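Local atomic coordinates of PbSGBP-B lipoprotein (Prevotella bryantii B14, PDB entry 6D2Y), a protein that probably binds polysaccharides at the bacterial cell surface, as a magnesium-containing lipoprotein encoded in a polysaccharide utilization locus. Residues G68-S73 and I91-L96; G76-D81 and Y113-S118; S106-K111 and L157-Y162. All blocks are in the same frame, centred on the assembly; numbering follows the deposited sequence.

Interaction 1 of 3, residues G68-S73 and I91-L96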
loop_
_atom_site.group_PDB
_atom_site.type_symbol
_atom_site.label_atom_id
_atom_site.label_comp_id
_atom_site.label_asym_id
_atom_site.label_seq_id
_atom_site.Cartn_x
_atom_site.Cartn_y
_atom_site.Cartn_z
ATOM N N GLY A 68 22.520 -37.726 -15.563
ATOM C CA GLY A 68 22.056 -39.098 -15.509
ATOM C C GLY A 68 22.563 -39.866 -16.710
ATOM O O GLY A 68 23.526 -39.432 -17.343
ATOM N N ASP A 69 21.959 -41.011 -17.025
ATOM C CA ASP A 69 22.336 -41.791 -18.198
ATOM C C ASP A 69 21.102 -42.081 -19.046
ATOM O O ASP A 69 19.965 -42.018 -18.569
ATOM C CB ASP A 69 23.032 -43.123 -17.831
ATOM C CG ASP A 69 24.334 -42.931 -17.047
ATOM O OD1 ASP A 69 25.060 -43.930 -16.869
ATOM O OD2 ASP A 69 24.639 -41.809 -16.594
ATOM N N ASN A 70 21.351 -42.408 -20.319
ATOM C CA ASN A 70 20.295 -42.629 -21.315
ATOM C C ASN A 70 19.333 -41.449 -21.375
ATOM O O ASN A 70 18.127 -41.610 -21.566
ATOM C CB ASN A 70 19.539 -43.932 -21.053
ATOM C CG ASN A 70 20.425 -45.150 -21.167
ATOM O OD1 ASN A 70 21.489 -45.100 -21.780
ATOM N ND2 ASN A 70 19.982 -46.262 -20.590
ATOM N N LEU A 71 19.886 -40.242 -21.237
ATOM C CA LEU A 71 19.061 -39.042 -21.206
ATOM C C LEU A 71 18.471 -38.700 -22.567
ATOM O O LEU A 71 17.536 -37.896 -22.639
ATOM C CB LEU A 71 19.879 -37.862 -20.673
ATOM C CG LEU A 71 20.220 -37.916 -19.183
ATOM C CD1 LEU A 71 20.771 -36.581 -18.708
ATOM C CD2 LEU A 71 19.002 -38.318 -18.365
ATOM N N LYS A 72 18.981 -39.284 -23.647
ATOM C CA LYS A 72 18.402 -39.018 -24.956
ATOM C C LYS A 72 17.199 -39.903 -25.261
ATOM O O LYS A 72 16.630 -39.794 -26.352
ATOM C CB LYS A 72 19.476 -39.160 -26.037
ATOM C CG LYS A 72 20.485 -38.018 -26.005
ATOM C CD LYS A 72 21.816 -38.395 -26.634
ATOM C CE LYS A 72 21.755 -38.334 -28.150
ATOM N NZ LYS A 72 21.393 -39.648 -28.748
ATOM N N SER A 73 16.801 -40.768 -24.326
ATOM C CA SER A 73 15.498 -41.420 -24.389
ATOM C C SER A 73 14.366 -40.492 -23.972
ATOM O O SER A 73 13.195 -40.850 -24.140
ATOM C CB SER A 73 15.484 -42.666 -23.503
ATOM O OG SER A 73 15.918 -43.808 -24.220
ATOM N N ILE A 91 21.534 -32.032 -25.547
ATOM C CA ILE A 91 21.120 -33.223 -24.808
ATOM C C ILE A 91 22.079 -34.346 -25.198
ATOM O O ILE A 91 21.878 -35.037 -26.203
ATOM C CB ILE A 91 19.667 -33.619 -25.083
ATOM C CG1 ILE A 91 18.722 -32.461 -24.760
ATOM C CG2 ILE A 91 19.295 -34.847 -24.265
ATOM C CD1 ILE A 91 17.278 -32.737 -25.107
ATOM N N THR A 92 23.132 -34.530 -24.408
ATOM C CA THR A 92 23.944 -35.729 -24.527
ATOM C C THR A 92 23.250 -36.874 -23.794
ATOM O O THR A 92 22.208 -36.699 -23.156
ATOM C CB THR A 92 25.348 -35.495 -23.974
ATOM O OG1 THR A 92 25.311 -35.515 -22.540
ATOM C CG2 THR A 92 25.895 -34.156 -24.449
ATOM N N ASP A 93 23.826 -38.069 -23.879
ATOM C CA ASP A 93 23.221 -39.196 -23.185
ATOM C C ASP A 93 23.547 -39.213 -21.699
ATOM O O ASP A 93 23.015 -40.059 -20.970
ATOM C CB ASP A 93 23.649 -40.515 -23.835
ATOM C CG ASP A 93 22.540 -41.553 -23.820
ATOM O OD1 ASP A 93 21.418 -41.232 -24.278
ATOM O OD2 ASP A 93 22.789 -42.682 -23.359
ATOM N N HIS A 94 24.389 -38.292 -21.226
ATOM C CA HIS A 94 24.684 -38.168 -19.810
ATOM C C HIS A 94 24.374 -36.795 -19.234
ATOM O O HIS A 94 24.391 -36.643 -18.007
ATOM C CB HIS A 94 26.157 -38.507 -19.534
ATOM C CG HIS A 94 26.545 -39.888 -19.956
ATOM N ND1 HIS A 94 25.854 -41.008 -19.547
ATOM C CD2 HIS A 94 27.550 -40.335 -20.749
ATOM C CE1 HIS A 94 26.412 -42.084 -20.072
ATOM N NE2 HIS A 94 27.444 -41.703 -20.803
ATOM N N THR A 95 24.103 -35.795 -20.072
ATOM C CA THR A 95 23.726 -34.466 -19.612
ATOM C C THR A 95 22.581 -33.942 -20.462
ATOM O O THR A 95 22.599 -34.066 -21.690
ATOM C CB THR A 95 24.896 -33.475 -19.681
ATOM O OG1 THR A 95 25.318 -33.328 -21.043
ATOM C CG2 THR A 95 26.067 -33.945 -18.829
ATOM N N LEU A 96 21.590 -33.354 -19.799
ATOM C CA LEU A 96 20.490 -32.667 -20.460
ATOM C C LEU A 96 20.320 -31.311 -19.794
ATOM O O LEU A 96 20.175 -31.234 -18.568
ATOM C CB LEU A 96 19.187 -33.476 -20.383
ATOM C CG LEU A 96 17.952 -32.979 -21.147
ATOM C CD1 LEU A 96 17.025 -34.141 -21.444
ATOM C CD2 LEU A 96 17.189 -31.903 -20.391
#
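Two atoms of 68-73, the carbonyl oxygen of Gly68 and CB of Asp69, lie at the rim of the His94 imidazole, close to its plane. The Asp69 carboxylate is turned 66° from the ring, and its OD2 comes within 3.3 Å of His94 ND1. The second carboxylate, that of Asp93, is met from above its plane by the backbone of 68-73: Lys72 N donates to Asp93 OD1 at 3.2 Å.

The carbonyl of Asp93 takes the other main bond. Leu71 N reaches Asp93 O at 3.1 Å along an almost straight N-H line (178°), and Asp69 CA adds a C-H contact to the same oxygen at 3.3 Å. Gly68 N donates to His94 O at 3.3 Å, just ahead of strand 95-99, which pairs antiparallel with strand 63-69. Leu71 also reaches across with CD1, 3.9 Å from Leu96 CB, and both leucines touch Leu66 of strand 63-69. Lys72 lays its aliphatic part over 91-93, its CG 3.8 Å from Ile91 CG2. Thr92 OG1 accepts from His94 N in an ST turn, which shapes the loop just before the strand.

With its backbone oxygen and its carboxylate each taking a backbone N-H, Asp93 clasps the turn after Gly68 at two successive residues; the nearby Lys72 amine would probably favour a charged Asp93.

Interaction 2 of 3, residues G76-D81 and Y113-S118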
loop_
_atom_site.group_PDB
_atom_site.type_symbol
_atom_site.label_atom_id
_atom_site.label_comp_id
_atom_site.label_asym_id
_atom_site.label_seq_id
_atom_site.Cartn_x
_atom_site.Cartn_y
_atom_site.Cartn_z
ATOM N N GLY A 76 10.007 -35.727 -23.844
ATOM C CA GLY A 76 9.437 -34.532 -23.261
ATOM C C GLY A 76 9.740 -34.464 -21.779
ATOM O O GLY A 76 9.993 -35.477 -21.123
ATOM N N ILE A 77 9.714 -33.239 -21.259
ATOM C CA ILE A 77 9.880 -32.971 -19.837
ATOM C C ILE A 77 8.786 -32.002 -19.413
ATOM O O ILE A 77 8.605 -30.955 -20.044
ATOM C CB ILE A 77 11.270 -32.380 -19.523
ATOM C CG1 ILE A 77 12.366 -33.431 -19.708
ATOM C CG2 ILE A 77 11.311 -31.819 -18.113
ATOM C CD1 ILE A 77 13.759 -32.941 -19.348
ATOM N N LEU A 78 8.062 -32.342 -18.353
ATOM C CA LEU A 78 7.127 -31.418 -17.729
ATOM C C LEU A 78 7.553 -31.148 -16.298
ATOM O O LEU A 78 7.813 -32.086 -15.537
ATOM C CB LEU A 78 5.706 -31.962 -17.732
ATOM C CG LEU A 78 5.041 -32.010 -19.096
ATOM C CD1 LEU A 78 5.164 -33.438 -19.576
ATOM C CD2 LEU A 78 3.563 -31.577 -19.001
ATOM N N PHE A 79 7.621 -29.871 -15.942
ATOM C CA PHE A 79 7.731 -29.439 -14.556
ATOM C C PHE A 79 6.317 -29.204 -14.039
ATOM O O PHE A 79 5.639 -28.267 -14.480
ATOM C CB PHE A 79 8.573 -28.171 -14.466
ATOM C CG PHE A 79 10.033 -28.397 -14.713
ATOM C CD1 PHE A 79 10.544 -28.407 -16.002
ATOM C CD2 PHE A 79 10.897 -28.597 -13.654
ATOM C CE1 PHE A 79 11.895 -28.611 -16.226
ATOM C CE2 PHE A 79 12.246 -28.801 -13.869
ATOM C CZ PHE A 79 12.746 -28.809 -15.156
ATOM N N ASN A 80 5.868 -30.058 -13.116
ATOM C CA ASN A 80 4.478 -30.077 -12.650
ATOM C C ASN A 80 3.597 -30.295 -13.873
ATOM O O ASN A 80 3.737 -31.342 -14.528
ATOM C CB ASN A 80 4.188 -28.813 -11.838
ATOM C CG ASN A 80 5.141 -28.638 -10.681
ATOM O OD1 ASN A 80 5.088 -29.377 -9.690
ATOM N ND2 ASN A 80 6.013 -27.646 -10.791
ATOM N N ASP A 81 2.715 -29.364 -14.230
ATOM C CA ASP A 81 1.879 -29.488 -15.415
ATOM C C ASP A 81 2.358 -28.604 -16.558
ATOM O O ASP A 81 1.634 -28.430 -17.544
ATOM C CB ASP A 81 0.427 -29.158 -15.068
ATOM C CG ASP A 81 0.283 -27.811 -14.374
ATOM O OD1 ASP A 81 1.296 -27.095 -14.238
ATOM O OD2 ASP A 81 -0.844 -27.471 -13.959
ATOM N N TYR A 113 8.437 -34.597 -14.712
ATOM C CA TYR A 113 8.058 -35.824 -15.397
ATOM C C TYR A 113 8.868 -35.963 -16.678
ATOM O O TYR A 113 8.847 -35.074 -17.533
ATOM C CB TYR A 113 6.560 -35.837 -15.697
ATOM C CG TYR A 113 5.699 -35.652 -14.470
ATOM C CD1 TYR A 113 5.292 -36.736 -13.705
ATOM C CD2 TYR A 113 5.295 -34.384 -14.072
ATOM C CE1 TYR A 113 4.505 -36.566 -12.579
ATOM C CE2 TYR A 113 4.512 -34.205 -12.950
ATOM C CZ TYR A 113 4.118 -35.298 -12.207
ATOM O OH TYR A 113 3.336 -35.128 -11.088
HETATM N N MSE A 114 9.581 -37.074 -16.807
HETATM C CA MSE A 114 10.287 -37.368 -18.043
HETATM C C MSE A 114 9.477 -38.351 -18.867
HETATM O O MSE A 114 9.084 -39.408 -18.363
HETATM C CB MSE A 114 11.670 -37.931 -17.751
HETATM C CG MSE A 114 12.351 -37.261 -16.585
HETATM SE SE MSE A 114 13.906 -38.259 -16.005
HETATM C CE MSE A 114 15.195 -37.110 -16.813
ATOM N N ILE A 115 9.217 -38.003 -20.127
ATOM C CA ILE A 115 8.395 -38.820 -21.014
ATOM C C ILE A 115 9.270 -39.383 -22.127
ATOM O O ILE A 115 9.949 -38.634 -22.843
ATOM C CB ILE A 115 7.206 -38.046 -21.608
ATOM C CG1 ILE A 115 6.306 -37.439 -20.526
ATOM C CG2 ILE A 115 6.380 -38.976 -22.473
ATOM C CD1 ILE A 115 5.345 -36.399 -21.063
ATOM N N THR A 116 9.232 -40.700 -22.281
ATOM C CA THR A 116 9.983 -41.381 -23.318
ATOM C C THR A 116 9.205 -41.366 -24.632
ATOM O O THR A 116 8.102 -40.819 -24.736
ATOM C CB THR A 116 10.293 -42.804 -22.878
ATOM O OG1 THR A 116 9.065 -43.524 -22.713
ATOM C CG2 THR A 116 11.030 -42.777 -21.549
ATOM N N ALA A 117 9.798 -41.983 -25.657
ATOM C CA ALA A 117 9.147 -42.054 -26.961
ATOM C C ALA A 117 7.857 -42.861 -26.900
ATOM O O ALA A 117 6.900 -42.559 -27.624
ATOM C CB ALA A 117 10.108 -42.654 -27.986
ATOM N N SER A 118 7.806 -43.877 -26.041
ATOM C CA SER A 118 6.612 -44.698 -25.873
ATOM C C SER A 118 5.583 -44.064 -24.944
ATOM O O SER A 118 4.656 -44.756 -24.512
ATOM C CB SER A 118 6.999 -46.087 -25.358
ATOM O OG SER A 118 8.053 -46.013 -24.414
#
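Tyr113 and Leu78 face each other as an antiparallel hydrogen-bonded pair, and the tyrosine side chain runs on from there past the end of the partner strand. Its CB sits 4.0 Å from Leu78 O. With CG anti to its own carbonyl carbon (chi1 -56°), the ring is carried toward Asn80: CD2 passes Leu78 CB at 4.4 Å, and CE2 comes to 3.4 Å from Asn80 O, which lies at the ring edge near its plane. At the tip, OH is hydrogen-bonded to Thr109 OG1, so the ring spans from the strand to the loop before it.

The backbones bond in both directions. Tyr113 N donates to Leu78 O at 2.7 Å and Leu78 N returns a bond to Tyr113 O, both in the plane of the accepting carbonyl; Gly76 and Ile115 form the next such pair, with Ile115 N 2.8 Å from Gly76 O. Between them Ile77 and Met114 make the non-hydrogen-bonded pair, where Ile77 CA approaches Tyr113 O at 3.3 Å. This is the junction of strands 74-79 and 111-116 within the mixed sheet of an N-terminal beta sandwich. Ile77 and Met114, the latter a selenomethionine, point inward: Ile77 meets Leu96 and Met114 meets Leu66, both on strands of the facing sheet.

On the other face, beside Tyr113, the side chains of Leu78 and Ile115 cross obliquely; their CD1 atoms are modelled 3.3 Å apart, tighter than ordinary contact and so doubtful in detail, since Leu78 chi2 (100°) is also unusual.

Interaction 3 of 3, residues S106-K111 and L157-Y162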
loop_
_atom_site.group_PDB
_atom_site.type_symbol
_atom_site.label_atom_id
_atom_site.label_comp_id
_atom_site.label_asym_id
_atom_site.label_seq_id
_atom_site.Cartn_x
_atom_site.Cartn_y
_atom_site.Cartn_z
ATOM N N SER A 106 -0.614 -24.877 -12.245
ATOM C CA SER A 106 -1.956 -24.859 -11.666
ATOM C C SER A 106 -2.157 -26.004 -10.680
ATOM O O SER A 106 -2.805 -25.827 -9.645
ATOM C CB SER A 106 -3.014 -24.918 -12.769
ATOM O OG SER A 106 -3.127 -23.664 -13.423
ATOM N N VAL A 107 -1.630 -27.188 -10.987
ATOM C CA VAL A 107 -1.597 -28.319 -10.065
ATOM C C VAL A 107 -0.128 -28.646 -9.815
ATOM O O VAL A 107 0.614 -28.986 -10.745
ATOM C CB VAL A 107 -2.378 -29.526 -10.608
ATOM C CG1 VAL A 107 -2.003 -29.810 -12.049
ATOM C CG2 VAL A 107 -2.127 -30.757 -9.728
ATOM N N VAL A 108 0.315 -28.487 -8.570
ATOM C CA VAL A 108 1.715 -28.661 -8.201
ATOM C C VAL A 108 1.888 -30.028 -7.556
ATOM O O VAL A 108 1.144 -30.397 -6.639
ATOM C CB VAL A 108 2.187 -27.528 -7.270
ATOM C CG1 VAL A 108 1.256 -27.363 -6.078
ATOM C CG2 VAL A 108 3.615 -27.776 -6.792
ATOM N N THR A 109 2.857 -30.792 -8.052
ATOM C CA THR A 109 3.171 -32.092 -7.485
ATOM C C THR A 109 4.625 -32.209 -7.061
ATOM O O THR A 109 5.013 -33.255 -6.527
ATOM C CB THR A 109 2.835 -33.216 -8.478
ATOM O OG1 THR A 109 3.397 -32.918 -9.763
ATOM C CG2 THR A 109 1.326 -33.371 -8.608
ATOM N N ASP A 110 5.435 -31.169 -7.269
ATOM C CA ASP A 110 6.856 -31.178 -6.921
ATOM C C ASP A 110 7.565 -32.367 -7.564
ATOM O O ASP A 110 8.299 -33.118 -6.919
ATOM C CB ASP A 110 7.054 -31.168 -5.404
ATOM C CG ASP A 110 6.718 -29.824 -4.782
ATOM O OD1 ASP A 110 6.635 -28.819 -5.521
ATOM O OD2 ASP A 110 6.543 -29.774 -3.547
ATOM N N LYS A 111 7.322 -32.539 -8.859
ATOM C CA LYS A 111 7.969 -33.576 -9.642
ATOM C C LYS A 111 8.226 -33.051 -11.045
ATOM O O LYS A 111 7.455 -32.240 -11.568
ATOM C CB LYS A 111 7.117 -34.858 -9.706
ATOM C CG LYS A 111 6.952 -35.558 -8.361
ATOM C CD LYS A 111 5.967 -36.710 -8.418
ATOM C CE LYS A 111 5.606 -37.181 -7.015
ATOM N NZ LYS A 111 6.810 -37.568 -6.231
ATOM N N LEU A 157 -1.514 -17.961 -4.363
ATOM C CA LEU A 157 -1.749 -19.219 -5.058
ATOM C C LEU A 157 -2.240 -20.264 -4.064
ATOM O O LEU A 157 -1.557 -20.560 -3.077
ATOM C CB LEU A 157 -0.481 -19.687 -5.772
ATOM C CG LEU A 157 0.304 -18.549 -6.431
ATOM C CD1 LEU A 157 1.717 -18.984 -6.778
ATOM C CD2 LEU A 157 -0.430 -18.040 -7.665
ATOM N N ASP A 158 -3.419 -20.819 -4.336
ATOM C CA ASP A 158 -4.093 -21.765 -3.457
ATOM C C ASP A 158 -4.168 -23.123 -4.141
ATOM O O ASP A 158 -4.595 -23.217 -5.297
ATOM C CB ASP A 158 -5.496 -21.258 -3.110
ATOM C CG ASP A 158 -6.245 -22.188 -2.175
ATOM O OD1 ASP A 158 -5.751 -22.435 -1.055
ATOM O OD2 ASP A 158 -7.337 -22.658 -2.556
ATOM N N TYR A 159 -3.751 -24.171 -3.430
ATOM C CA TYR A 159 -3.734 -25.525 -3.962
ATOM C C TYR A 159 -4.481 -26.462 -3.024
ATOM O O TYR A 159 -4.635 -26.188 -1.831
ATOM C CB TYR A 159 -2.304 -26.047 -4.160
ATOM C CG TYR A 159 -1.467 -25.258 -5.140
ATOM C CD1 TYR A 159 -0.455 -24.414 -4.697
ATOM C CD2 TYR A 159 -1.674 -25.368 -6.509
ATOM C CE1 TYR A 159 0.318 -23.697 -5.585
ATOM C CE2 TYR A 159 -0.903 -24.654 -7.408
ATOM C CZ TYR A 159 0.093 -23.819 -6.939
ATOM O OH TYR A 159 0.864 -23.102 -7.824
ATOM N N ASP A 160 -4.939 -27.584 -3.585
ATOM C CA ASP A 160 -5.587 -28.615 -2.779
ATOM C C ASP A 160 -4.633 -29.170 -1.731
ATOM O O ASP A 160 -4.965 -29.234 -0.541
ATOM C CB ASP A 160 -6.101 -29.740 -3.678
ATOM C CG ASP A 160 -7.227 -29.295 -4.581
ATOM O OD1 ASP A 160 -7.696 -30.121 -5.397
ATOM O OD2 ASP A 160 -7.649 -28.126 -4.474
ATOM N N ASN A 161 -3.437 -29.578 -2.158
ATOM C CA ASN A 161 -2.462 -30.174 -1.254
ATOM C C ASN A 161 -1.780 -29.152 -0.352
ATOM O O ASN A 161 -1.044 -29.552 0.557
ATOM C CB ASN A 161 -1.414 -30.950 -2.058
ATOM C CG ASN A 161 -1.008 -30.235 -3.335
ATOM O OD1 ASN A 161 -1.839 -29.625 -4.013
ATOM N ND2 ASN A 161 0.273 -30.316 -3.675
ATOM N N TYR A 162 -2.001 -27.860 -0.575
ATOM C CA TYR A 162 -1.461 -26.832 0.305
ATOM C C TYR A 162 -2.313 -25.573 0.213
ATOM O O TYR A 162 -2.108 -24.744 -0.684
ATOM C CB TYR A 162 -0.004 -26.522 -0.043
ATOM C CG TYR A 162 0.822 -26.094 1.151
ATOM C CD1 TYR A 162 0.516 -24.934 1.852
ATOM C CD2 TYR A 162 1.907 -26.852 1.578
ATOM C CE1 TYR A 162 1.264 -24.538 2.944
ATOM C CE2 TYR A 162 2.663 -26.463 2.671
ATOM C CZ TYR A 162 2.337 -25.307 3.350
ATOM O OH TYR A 162 3.084 -24.915 4.437
HETATM O O HOH W 1 -2.129 -28.988 -6.682
#
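Tyr159 offers one face of its ring to Val108, whose CG1 stands almost exactly over the middle. The methyl is 3.4 Å from the ring centroid and only 7° off the normal, a CH-pi contact in which it has nearly equal distances to all six ring carbons. Val108 places CG1 there by setting it between its backbone N and carbonyl carbon (chi1 52°). The edge of the same ring is engaged too: Ser106 O lies close to the ring plane, 3.2 Å from Tyr159 CE2. Beyond that edge the phenol OH is hydrogen-bonded to Pro105 O and to the hydroxyl of Tyr207, so face, edge and tip of the tyrosine all have partners, which should restrict its rotation.

Two residues on, Asn161 grips the backbone of Val108 through both ends of its amide. ND2 donates to Val108 O at 3.1 Å, a somewhat bent bond (139° at the hydrogen) in which each partner is tilted from the other's plane. OD1 works through water 1: the water gives a hydrogen to Asn161 OD1 at 2.8 Å and accepts one from Val108 N at 3.1 Å. The N-H and C=O of one residue are thus both satisfied by a single side chain, one of them directly and the other by way of the solvent molecule.

At Tyr162 the turn closes on itself, its O accepting from Tyr159 N at 3.3 Å.

Both segments are essentially loop: 106-111 leads into strand 111-116 of the N-terminal sandwich, whose first residue is Lys111, while 157-162 joins strands 148-154 and 165-168 in the IPT/TIG domain, so this contact bridges two successive beta-rich parts of the chain.

Overall arrangement
From the N terminus, strand 63-69 runs into 68-73, and interaction 1 closes a loop when the chain returns at 91-96. Before that return the chain has already laid down 76-81, whose partner 113-118 comes later, so interactions 1 and 2 cross; the first joins strands of the three-stranded sheet, the second those of the mixed sheet, and they touch where the two sheets face each other. Interaction 3 opens at 106-111, inside the loop of interaction 2, and closes at 157-162, crossing it in turn. Asn80 and Asp81 bond to Asp110 and Val107, linking interaction 2 to the loop that reaches the following IPT/TIG region. Interactions 1 and 3 stay separate, in series.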